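PDB 3DF8: possible HxlR family transcriptional factor from Thermoplasma volcanium, which probably binds DNA and regulates transcription as a winged helix-turn-helix protein of the HxlR family. Local coordinates for residues Y83-E87 and K88-V92; H22-K26 and K27-L31; I33-L36 and G37-S40; S95-P98 and L99-Y102. All blocks are in the same frame, centred on the assembly; numbering follows the deposited sequence. Where two conformers were deposited one is given.

All four contacts are local steps along one HxlR-like helix-turn-helix chain, and side chains join them in space. Interaction 1 starts helix 87-108, which interaction 4 continues, their centres about 16 Å apart. Helix 29-36 starts in interaction 2 and leaves through interaction 3, and in each place it packs on interaction 4: selenomethionine M30 SE lies 3.5 Å from L96 CD1, and I33 CG2 lies 3.9 Å from L96 CD2. Strand 81-85 closes on the same helix where L85 CG meets L36 CB at 3.8 Å. Each contact also touches the second subunit, and N91 of interaction 1 is hydrogen-bonded to Y102 of interaction 4 in the other chain. An acetate, probably from the crystallisation liquor, sits at K27 in interaction 2.

Interaction 1: Y83-E87 and K88-V92; sequences YALTE and KGMNV
T86 meets the first turn of helix 87-108 with both of its oxygens. Its hydroxyl OG1 accepts the backbone N-H of G89 at 3.0 Å from G89 N, with 162° at the hydrogen, and it can do so because OG1 stands between the backbone N and the carbonyl carbon (chi1 64°). The same hydroxyl is hydrogen-bonded to the carbonyl oxygen of G71, so OG1 both gives and takes. The carbonyl oxygen T86 O accepts from M90 N at 2.8 Å, and one residue on, E87 O takes N91 N at 3.0 Å. Thus the N-H groups of G89, M90 and N91 are all paired at the helix start.

E87 and N91 lie side by side, pointing the same way, with carboxylate and amide planes 61° apart. No direct bond joins the two side chains; a water donates to E87 OE2 at 2.7 Å and accepts from N91 ND2 at 3.1 Å. N91 ND2 also donates to Y102 OH of the second subunit, giving the amide nitrogen two acceptors for its two hydrogens.

L85 reaches toward the helix. Its CD2 rests 4.1 Å from G89 CA, a place where a beta carbon would collide with it, while CD1 touches the CE methyl of selenomethionine M90 at 3.8 Å, the two side chains crossing at about a right angle. This packs the end of strand 81-85 against the first turn of the helix that follows it. A threonine N-cap directly after the second strand of a beta hairpin is how the wing passes into the C-terminal helix of this winged-helix fold.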
loop_
_atom_site.group_PDB
_atom_site.type_symbol
_atom_site.label_atom_id
_atom_site.label_comp_id
_atom_site.label_asym_id
_atom_site.label_seq_id
_atom_site.Cartn_x
_atom_site.Cartn_y
_atom_site.Cartn_z
ATOM N N TYR A 83 -19.690 1.702 10.768
ATOM C CA TYR A 83 -18.397 2.309 10.474
ATOM C C TYR A 83 -18.464 2.881 9.054
ATOM O O TYR A 83 -19.165 2.370 8.177
ATOM C CB TYR A 83 -17.287 1.233 10.585
ATOM C CG TYR A 83 -17.229 0.515 11.959
ATOM C CD1 TYR A 83 -16.327 0.928 12.937
ATOM C CD2 TYR A 83 -18.104 -0.536 12.274
ATOM C CE1 TYR A 83 -16.290 0.281 14.223
ATOM C CE2 TYR A 83 -18.074 -1.173 13.547
ATOM C CZ TYR A 83 -17.171 -0.741 14.491
ATOM O OH TYR A 83 -17.169 -1.373 15.721
ATOM N N ALA A 84 -17.710 3.945 8.847
ATOM C CA ALA A 84 -17.641 4.577 7.555
ATOM C C ALA A 84 -16.301 5.291 7.445
ATOM O O ALA A 84 -15.681 5.680 8.440
ATOM C CB ALA A 84 -18.781 5.608 7.389
ATOM N N LEU A 85 -15.883 5.500 6.211
ATOM C CA LEU A 85 -14.705 6.324 5.957
ATOM C C LEU A 85 -15.045 7.804 6.206
ATOM O O LEU A 85 -16.151 8.299 5.873
ATOM C CB LEU A 85 -14.296 6.141 4.502
ATOM C CG LEU A 85 -13.768 4.745 4.164
ATOM C CD1 LEU A 85 -13.560 4.731 2.670
ATOM C CD2 LEU A 85 -12.453 4.458 4.910
ATOM N N THR A 86 -14.080 8.523 6.765
ATOM C CA THR A 86 -14.139 9.980 6.796
ATOM C C THR A 86 -13.783 10.540 5.414
ATOM O O THR A 86 -13.407 9.783 4.493
ATOM C CB THR A 86 -13.108 10.517 7.803
ATOM O OG1 THR A 86 -11.805 10.171 7.325
ATOM C CG2 THR A 86 -13.363 9.970 9.226
ATOM N N GLU A 87 -13.894 11.861 5.238
ATOM C CA GLU A 87 -13.431 12.499 3.996
ATOM C C GLU A 87 -11.993 12.104 3.693
ATOM O O GLU A 87 -11.670 11.740 2.562
ATOM C CB GLU A 87 -13.535 14.026 4.087
ATOM C CG GLU A 87 -13.050 14.706 2.828
ATOM C CD GLU A 87 -13.562 16.121 2.668
ATOM O OE1 GLU A 87 -14.207 16.660 3.604
ATOM O OE2 GLU A 87 -13.311 16.694 1.587
ATOM N N LYS A 88 -11.130 12.141 4.707
ATOM C CA LYS A 88 -9.720 11.690 4.496
ATOM C C LYS A 88 -9.622 10.213 4.096
ATOM O O LYS A 88 -8.845 9.876 3.185
ATOM C CB LYS A 88 -8.834 11.967 5.706
ATOM C CG LYS A 88 -8.585 13.472 5.976
ATOM C CD LYS A 88 -7.854 13.621 7.274
ATOM C CE LYS A 88 -7.509 15.091 7.531
ATOM N NZ LYS A 88 -6.967 15.273 8.926
ATOM N N GLY A 89 -10.398 9.347 4.748
ATOM C CA GLY A 89 -10.362 7.903 4.430
ATOM C C GLY A 89 -10.817 7.668 2.994
ATOM O O GLY A 89 -10.237 6.820 2.269
HETATM N N MSE A 90 -11.833 8.417 2.574
HETATM C CA MSE A 90 -12.324 8.285 1.186
HETATM C C MSE A 90 -11.271 8.778 0.161
HETATM O O MSE A 90 -11.076 8.167 -0.906
HETATM C CB MSE A 90 -13.654 9.025 0.976
HETATM C CG MSE A 90 -14.234 8.779 -0.438
HETATM SE SE MSE A 90 -14.646 6.867 -0.818
HETATM C CE MSE A 90 -16.017 6.638 0.516
ATOM N N ASN A 91 -10.547 9.832 0.508
ATOM C CA ASN A 91 -9.404 10.251 -0.311
ATOM C C ASN A 91 -8.331 9.171 -0.430
ATOM O O ASN A 91 -7.800 8.911 -1.514
ATOM C CB ASN A 91 -8.789 11.529 0.255
ATOM C CG ASN A 91 -9.699 12.726 0.102
ATOM O OD1 ASN A 91 -10.550 12.768 -0.794
ATOM N ND2 ASN A 91 -9.535 13.700 0.972
ATOM N N VAL A 92 -7.967 8.559 0.685
ATOM C CA VAL A 92 -7.073 7.400 0.605
ATOM C C VAL A 92 -7.645 6.303 -0.322
ATOM O O VAL A 92 -6.925 5.754 -1.138
ATOM C CB VAL A 92 -6.810 6.828 2.024
ATOM C CG1 VAL A 92 -5.995 5.470 1.973
ATOM C CG2 VAL A 92 -6.066 7.898 2.911
HETATM O O HOH W 1 -10.598 16.525 1.527
#

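Interaction 2: H22-K26 and K27-L31; sequences HLLGK and KYTML. With ACT (acetate ion), chain C.
K26 to T29 form a type II beta turn that carries the chain from helix 21-25 into helix 29-36, with Y28 at the N-cap position. T29 N donates to K26 O at 3.1 Å, the N-H pointing to it at 166°. The T29 hydroxyl lies anti to its own carbonyl carbon (chi1 -57°), which brings OG1 3.0 Å from L23 O and 3.2 Å from K26 O; its single proton can serve either. A water ties the same place together, donating to L24 O and K26 O and accepting from M30 N at 3.0 Å. The T29 methyl, CG2, anti to the backbone N, packs 4.1 Å from L23 CG. With a valine in its place, L23 O and K26 O would probably be left without the hydroxyl they share, weakening one link between the turn and helix 21-25.

K27 CG lies over one face of the Y28 ring, offset toward the rim, and K27 NZ donates to O of an acetate at 2.7 Å, an ion probably from the crystallisation liquor. A tight turn joining two short helices, bridged by a water, with a threonine hydroxyl between two carbonyl oxygens, belongs to the HxlR-like helix-turn-helix domain.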
loop_
_atom_site.group_PDB
_atom_site.type_symbol
_atom_site.label_atom_id
_atom_site.label_comp_id
_atom_site.label_asym_id
_atom_site.label_seq_id
_atom_site.Cartn_x
_atom_site.Cartn_y
_atom_site.Cartn_z
ATOM N N HIS A 22 2.981 3.404 7.593
ATOM C CA HIS A 22 3.177 2.255 8.476
ATOM C C HIS A 22 1.861 1.527 8.676
ATOM O O HIS A 22 1.762 0.305 8.472
ATOM C CB HIS A 22 3.755 2.712 9.839
ATOM C CG HIS A 22 3.962 1.608 10.832
ATOM N ND1 HIS A 22 5.075 0.799 10.816
ATOM C CD2 HIS A 22 3.228 1.214 11.901
ATOM C CE1 HIS A 22 5.012 -0.063 11.820
ATOM N NE2 HIS A 22 3.897 0.163 12.491
ATOM N N LEU A 23 0.842 2.283 9.058
ATOM C CA LEU A 23 -0.487 1.689 9.287
ATOM C C LEU A 23 -1.032 1.099 7.990
ATOM O O LEU A 23 -1.473 -0.067 7.963
ATOM C CB LEU A 23 -1.444 2.748 9.813
ATOM C CG LEU A 23 -2.920 2.337 9.927
ATOM C CD1 LEU A 23 -3.130 1.018 10.725
ATOM C CD2 LEU A 23 -3.727 3.506 10.521
ATOM N N LEU A 24 -0.957 1.893 6.925
ATOM C CA LEU A 24 -1.483 1.468 5.632
ATOM C C LEU A 24 -0.897 0.150 5.139
ATOM O O LEU A 24 -1.583 -0.609 4.456
ATOM C CB LEU A 24 -1.319 2.573 4.589
ATOM C CG LEU A 24 -2.595 3.339 4.226
ATOM C CD1 LEU A 24 -3.313 2.595 3.119
ATOM C CD2 LEU A 24 -3.548 3.611 5.408
ATOM N N GLY A 25 0.342 -0.120 5.508
ATOM C CA GLY A 25 1.008 -1.362 5.103
ATOM C C GLY A 25 0.667 -2.610 5.910
ATOM O O GLY A 25 0.820 -3.723 5.411
ATOM N N LYS A 26 0.221 -2.438 7.151
ATOM C CA LYS A 26 -0.118 -3.572 8.001
ATOM C C LYS A 26 -1.184 -4.441 7.328
ATOM O O LYS A 26 -2.088 -3.913 6.643
ATOM C CB LYS A 26 -0.633 -3.083 9.356
ATOM C CG LYS A 26 0.426 -2.444 10.215
ATOM C CD LYS A 26 -0.133 -2.100 11.585
ATOM C CE LYS A 26 0.747 -1.040 12.246
ATOM N NZ LYS A 26 1.028 -1.349 13.689
ATOM N N LYS A 27 -1.080 -5.754 7.553
ATOM C CA LYS A 27 -1.958 -6.724 6.926
ATOM C C LYS A 27 -3.418 -6.278 7.078
ATOM O O LYS A 27 -3.841 -5.926 8.184
ATOM C CB LYS A 27 -1.753 -8.124 7.523
ATOM C CG LYS A 27 -2.384 -9.184 6.665
ATOM C CD LYS A 27 -2.035 -10.611 7.127
ATOM C CE LYS A 27 -2.700 -11.612 6.194
ATOM N NZ LYS A 27 -2.570 -11.150 4.760
ATOM N N TYR A 28 -4.163 -6.294 5.962
ATOM C CA TYR A 28 -5.603 -5.978 5.917
ATOM C C TYR A 28 -5.998 -4.507 5.847
ATOM O O TYR A 28 -7.139 -4.203 5.545
ATOM C CB TYR A 28 -6.375 -6.662 7.054
ATOM C CG TYR A 28 -6.262 -8.178 7.053
ATOM C CD1 TYR A 28 -5.594 -8.837 8.085
ATOM C CD2 TYR A 28 -6.858 -8.952 6.041
ATOM C CE1 TYR A 28 -5.502 -10.212 8.094
ATOM C CE2 TYR A 28 -6.765 -10.327 6.056
ATOM C CZ TYR A 28 -6.090 -10.948 7.084
ATOM O OH TYR A 28 -6.003 -12.320 7.125
ATOM N N THR A 29 -5.083 -3.592 6.148
ATOM C CA THR A 29 -5.517 -2.178 6.305
ATOM C C THR A 29 -6.083 -1.640 5.013
ATOM O O THR A 29 -7.141 -1.002 5.012
ATOM C CB THR A 29 -4.394 -1.276 6.848
ATOM O OG1 THR A 29 -3.922 -1.803 8.101
ATOM C CG2 THR A 29 -4.914 0.191 7.072
HETATM N N MSE A 30 -5.397 -1.921 3.905
HETATM C CA MSE A 30 -5.868 -1.419 2.600
HETATM C C MSE A 30 -7.192 -2.084 2.244
HETATM O O MSE A 30 -8.109 -1.444 1.691
HETATM C CB MSE A 30 -4.814 -1.614 1.508
HETATM C CG MSE A 30 -3.619 -0.703 1.697
HETATM SE SE MSE A 30 -2.274 -0.932 0.287
HETATM C CE MSE A 30 -1.134 -2.199 1.276
ATOM N N LEU A 31 -7.319 -3.357 2.584
ATOM C CA LEU A 31 -8.586 -4.065 2.326
ATOM C C LEU A 31 -9.721 -3.499 3.191
ATOM O O LEU A 31 -10.859 -3.420 2.704
ATOM C CB LEU A 31 -8.433 -5.541 2.565
ATOM C CG LEU A 31 -7.571 -6.285 1.529
ATOM C CD1 LEU A 31 -7.369 -7.739 2.019
ATOM C CD2 LEU A 31 -8.145 -6.151 0.119
HETATM C C ACT C . -2.875 -8.712 3.108
HETATM O O ACT C . -3.963 -9.323 3.254
HETATM O OXT ACT C . -1.863 -9.437 2.919
HETATM C CH3 ACT C . -2.779 -7.216 3.177
HETATM O O HOH W 2 -2.681 -3.118 4.105
#

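Interaction 3: I33-L36 and G37-S40; sequences ISVL and GNGS
N38 folds back over the last residues of helix 29-36, and its side chain can be followed outward atom by atom. CB sits 3.3 Å from V35 O. CG, anti to its own carbonyl carbon (chi1 -74°), then swings over the V35 backbone and lies 3.8 Å from V35 CA. At the end the amide divides. ND2 passes 3.6 Å from V35 CA and donates to M4 O of the second subunit. OD1 comes 3.5 Å from S34 O, where both atoms are acceptors and cannot bond; it accepts instead from R6 N of the second subunit. Both ends of the amide are thus matched to backbone groups of strand 3-7 in the neighbouring chain. With an alanine at this position, R6 N and M4 O of that chain would probably lose these partners, and the docking of its strand would be weakened.

The backbone beneath is held by two bonds that each span three residues. N38 N donates to V35 O at 2.9 Å, and G37 N to S34 O at 3.2 Å with a more bent 141° at the hydrogen. In each case the donor stands above the carbonyl plane, more than 60° out of it. The two oxygens have second donors as well: R93 NE for S34 O and Q43 NE2 for V35 O.

Around this turn, I33 and S34 face helix 87-108, V35 and L36 lean on I48 of helix 45-50, and L36 also covers Y83 and L85 of strand 81-85. The end of helix 29-36 is therefore wedged between two helices and the wing, with the second subunit closing over N38.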
loop_
_atom_site.group_PDB
_atom_site.type_symbol
_atom_site.label_atom_id
_atom_site.label_comp_id
_atom_site.label_asym_id
_atom_site.label_seq_id
_atom_site.Cartn_x
_atom_site.Cartn_y
_atom_site.Cartn_z
ATOM N N ILE A 33 -10.004 -0.338 4.365
ATOM C CA ILE A 33 -10.349 0.925 3.679
ATOM C C ILE A 33 -11.172 0.682 2.425
ATOM O O ILE A 33 -12.148 1.368 2.185
ATOM C CB ILE A 33 -9.085 1.777 3.372
ATOM C CG1 ILE A 33 -8.428 2.183 4.713
ATOM C CG2 ILE A 33 -9.384 2.960 2.398
ATOM C CD1 ILE A 33 -7.008 2.803 4.584
ATOM N N SER A 34 -10.761 -0.304 1.628
ATOM C CA SER A 34 -11.484 -0.610 0.385
ATOM C C SER A 34 -12.926 -1.082 0.644
ATOM O O SER A 34 -13.900 -0.603 -0.003
ATOM C CB SER A 34 -10.704 -1.676 -0.365
ATOM O OG SER A 34 -9.372 -1.226 -0.627
ATOM N N VAL A 35 -13.104 -2.007 1.573
ATOM C CA VAL A 35 -14.461 -2.546 1.766
ATOM C C VAL A 35 -15.371 -1.496 2.413
ATOM O O VAL A 35 -16.563 -1.497 2.172
ATOM C CB VAL A 35 -14.513 -3.928 2.495
ATOM C CG1 VAL A 35 -13.809 -5.004 1.666
ATOM C CG2 VAL A 35 -13.954 -3.852 3.938
ATOM N N LEU A 36 -14.800 -0.594 3.227
ATOM C CA LEU A 36 -15.632 0.436 3.881
ATOM C C LEU A 36 -16.291 1.374 2.870
ATOM O O LEU A 36 -17.308 2.059 3.150
ATOM C CB LEU A 36 -14.826 1.197 4.948
ATOM C CG LEU A 36 -14.734 0.535 6.317
ATOM C CD1 LEU A 36 -13.744 1.233 7.218
ATOM C CD2 LEU A 36 -16.124 0.430 6.996
ATOM N N GLY A 37 -15.721 1.399 1.672
ATOM C CA GLY A 37 -16.290 2.174 0.559
ATOM C C GLY A 37 -17.121 1.377 -0.438
ATOM O O GLY A 37 -17.480 1.911 -1.480
ATOM N N ASN A 38 -17.398 0.103 -0.152
ATOM C CA ASN A 38 -18.323 -0.731 -0.949
ATOM C C ASN A 38 -19.786 -0.445 -0.584
ATOM O O ASN A 38 -20.053 0.295 0.357
ATOM C CB ASN A 38 -18.141 -2.206 -0.630
ATOM C CG ASN A 38 -16.877 -2.815 -1.204
ATOM O OD1 ASN A 38 -16.182 -2.240 -2.046
ATOM N ND2 ASN A 38 -16.612 -4.028 -0.779
ATOM N N GLY A 39 -20.735 -1.063 -1.292
ATOM C CA GLY A 39 -22.180 -0.929 -0.948
ATOM C C GLY A 39 -22.729 0.482 -0.726
ATOM O O GLY A 39 -22.076 1.480 -1.071
ATOM N N SER A 40 -23.923 0.570 -0.127
ATOM C CA SER A 40 -24.692 1.834 -0.096
ATOM C C SER A 40 -25.046 2.344 1.306
ATOM O O SER A 40 -25.800 3.318 1.459
ATOM C CB SER A 40 -26.001 1.662 -0.859
ATOM O OG SER A 40 -25.953 0.522 -1.692
#

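Interaction 4: S95-P98 and L99-Y102; sequences SLMP and LLQY
With chi1 near -154° L96 sends CG away from its backbone N, while L100, at chi1 -63°, carries its branch anti to the carbonyl carbon; one turn apart, the two leucines meet where L100 CD1 touches L96 CG at 4.1 Å. Their side chains cross obliquely, and the backbone bond from L100 N to L96 O, 3.0 Å, runs alongside. L99, three residues on from L96, brings CD2 to 4.3 Å from L96 CD1. This leucine face is continued by helix 29-36, whose M30 and S34 press on L96.

The other side is more polar. P98 has no N-H to give to the preceding turn, and the helix is kinked there, yet its carbonyl is well used: P98 O accepts from Y102 N at 3.0 Å and from a water at 2.7 Å. That water also donates to Q101 OE1, 2.9 Å away, so it bridges the glutamine amide to the backbone one turn back. Q101 N itself is bonded to M97 O at 2.8 Å.

Y7 of the second subunit packs on M97, P98 and Q101, and the Y102 hydroxyl goes to N91 of that subunit. One flank turned to its own domain and another to the partner chain place this stretch of the long C-terminal helix in the dimer interface, consistent with the dimer-forming helix of HxlR-type winged-helix proteins.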
loop_
_atom_site.group_PDB
_atom_site.type_symbol
_atom_site.label_atom_id
_atom_site.label_comp_id
_atom_site.label_asym_id
_atom_site.label_seq_id
_atom_site.Cartn_x
_atom_site.Cartn_y
_atom_site.Cartn_z
ATOM N N SER A 95 -7.198 6.977 -3.999
ATOM C CA SER A 95 -5.852 6.710 -4.524
ATOM C C SER A 95 -5.466 5.246 -4.477
ATOM O O SER A 95 -4.598 4.808 -5.221
ATOM C CB SER A 95 -4.797 7.556 -3.815
ATOM O OG SER A 95 -5.204 8.898 -3.755
ATOM N N LEU A 96 -6.122 4.472 -3.616
ATOM C CA LEU A 96 -5.827 3.075 -3.475
ATOM C C LEU A 96 -6.362 2.224 -4.604
ATOM O O LEU A 96 -5.697 1.263 -4.994
ATOM C CB LEU A 96 -6.427 2.578 -2.154
ATOM C CG LEU A 96 -5.935 1.406 -1.357
ATOM C CD1 LEU A 96 -4.376 1.413 -1.256
ATOM C CD2 LEU A 96 -6.613 1.451 0.056
HETATM N N MSE A 97 -7.548 2.556 -5.135
HETATM C CA MSE A 97 -8.233 1.627 -6.059
HETATM C C MSE A 97 -7.428 1.313 -7.335
HETATM O O MSE A 97 -7.376 0.156 -7.727
HETATM C CB MSE A 97 -9.675 2.050 -6.350
HETATM C CG MSE A 97 -10.588 2.095 -5.111
HETATM SE SE MSE A 97 -10.323 0.677 -3.742
HETATM C CE MSE A 97 -10.957 -0.762 -4.778
ATOM N N PRO A 98 -6.790 2.316 -7.974
ATOM C CA PRO A 98 -5.997 1.922 -9.153
ATOM C C PRO A 98 -4.842 0.971 -8.840
ATOM O O PRO A 98 -4.515 0.083 -9.665
ATOM C CB PRO A 98 -5.516 3.274 -9.720
ATOM C CG PRO A 98 -6.517 4.305 -9.180
ATOM C CD PRO A 98 -6.763 3.776 -7.766
ATOM N N LEU A 99 -4.263 1.104 -7.647
ATOM C CA LEU A 99 -3.192 0.227 -7.201
ATOM C C LEU A 99 -3.740 -1.186 -7.009
ATOM O O LEU A 99 -3.161 -2.156 -7.541
ATOM C CB LEU A 99 -2.591 0.738 -5.906
ATOM C CG LEU A 99 -1.506 -0.145 -5.336
ATOM C CD1 LEU A 99 -0.269 -0.271 -6.278
ATOM C CD2 LEU A 99 -1.146 0.415 -3.989
ATOM N N LEU A 100 -4.862 -1.307 -6.297
ATOM C CA LEU A 100 -5.484 -2.614 -6.118
ATOM C C LEU A 100 -5.958 -3.258 -7.433
ATOM O O LEU A 100 -5.807 -4.477 -7.611
ATOM C CB LEU A 100 -6.576 -2.584 -5.036
ATOM C CG LEU A 100 -6.035 -2.226 -3.632
ATOM C CD1 LEU A 100 -7.178 -2.283 -2.618
ATOM C CD2 LEU A 100 -4.847 -3.083 -3.149
ATOM N N GLN A 101 -6.521 -2.453 -8.346
ATOM C CA GLN A 101 -6.888 -2.925 -9.649
ATOM C C GLN A 101 -5.663 -3.580 -10.301
ATOM O O GLN A 101 -5.750 -4.715 -10.781
ATOM C CB GLN A 101 -7.421 -1.767 -10.491
ATOM C CG GLN A 101 -7.862 -2.150 -11.900
ATOM C CD GLN A 101 -8.450 -0.965 -12.627
ATOM O OE1 GLN A 101 -7.769 0.054 -12.831
ATOM N NE2 GLN A 101 -9.719 -1.071 -13.015
ATOM N N TYR A 102 -4.524 -2.881 -10.276
ATOM C CA TYR A 102 -3.371 -3.412 -11.002
ATOM C C TYR A 102 -2.848 -4.659 -10.299
ATOM O O TYR A 102 -2.469 -5.614 -10.957
ATOM C CB TYR A 102 -2.245 -2.415 -11.185
ATOM C CG TYR A 102 -1.180 -2.988 -12.099
ATOM C CD1 TYR A 102 -1.501 -3.404 -13.389
ATOM C CD2 TYR A 102 0.145 -3.113 -11.684
ATOM C CE1 TYR A 102 -0.539 -3.941 -14.256
ATOM C CE2 TYR A 102 1.119 -3.661 -12.547
ATOM C CZ TYR A 102 0.782 -4.054 -13.818
ATOM O OH TYR A 102 1.719 -4.578 -14.698
HETATM O O HOH W 3 -4.898 0.140 -12.296
#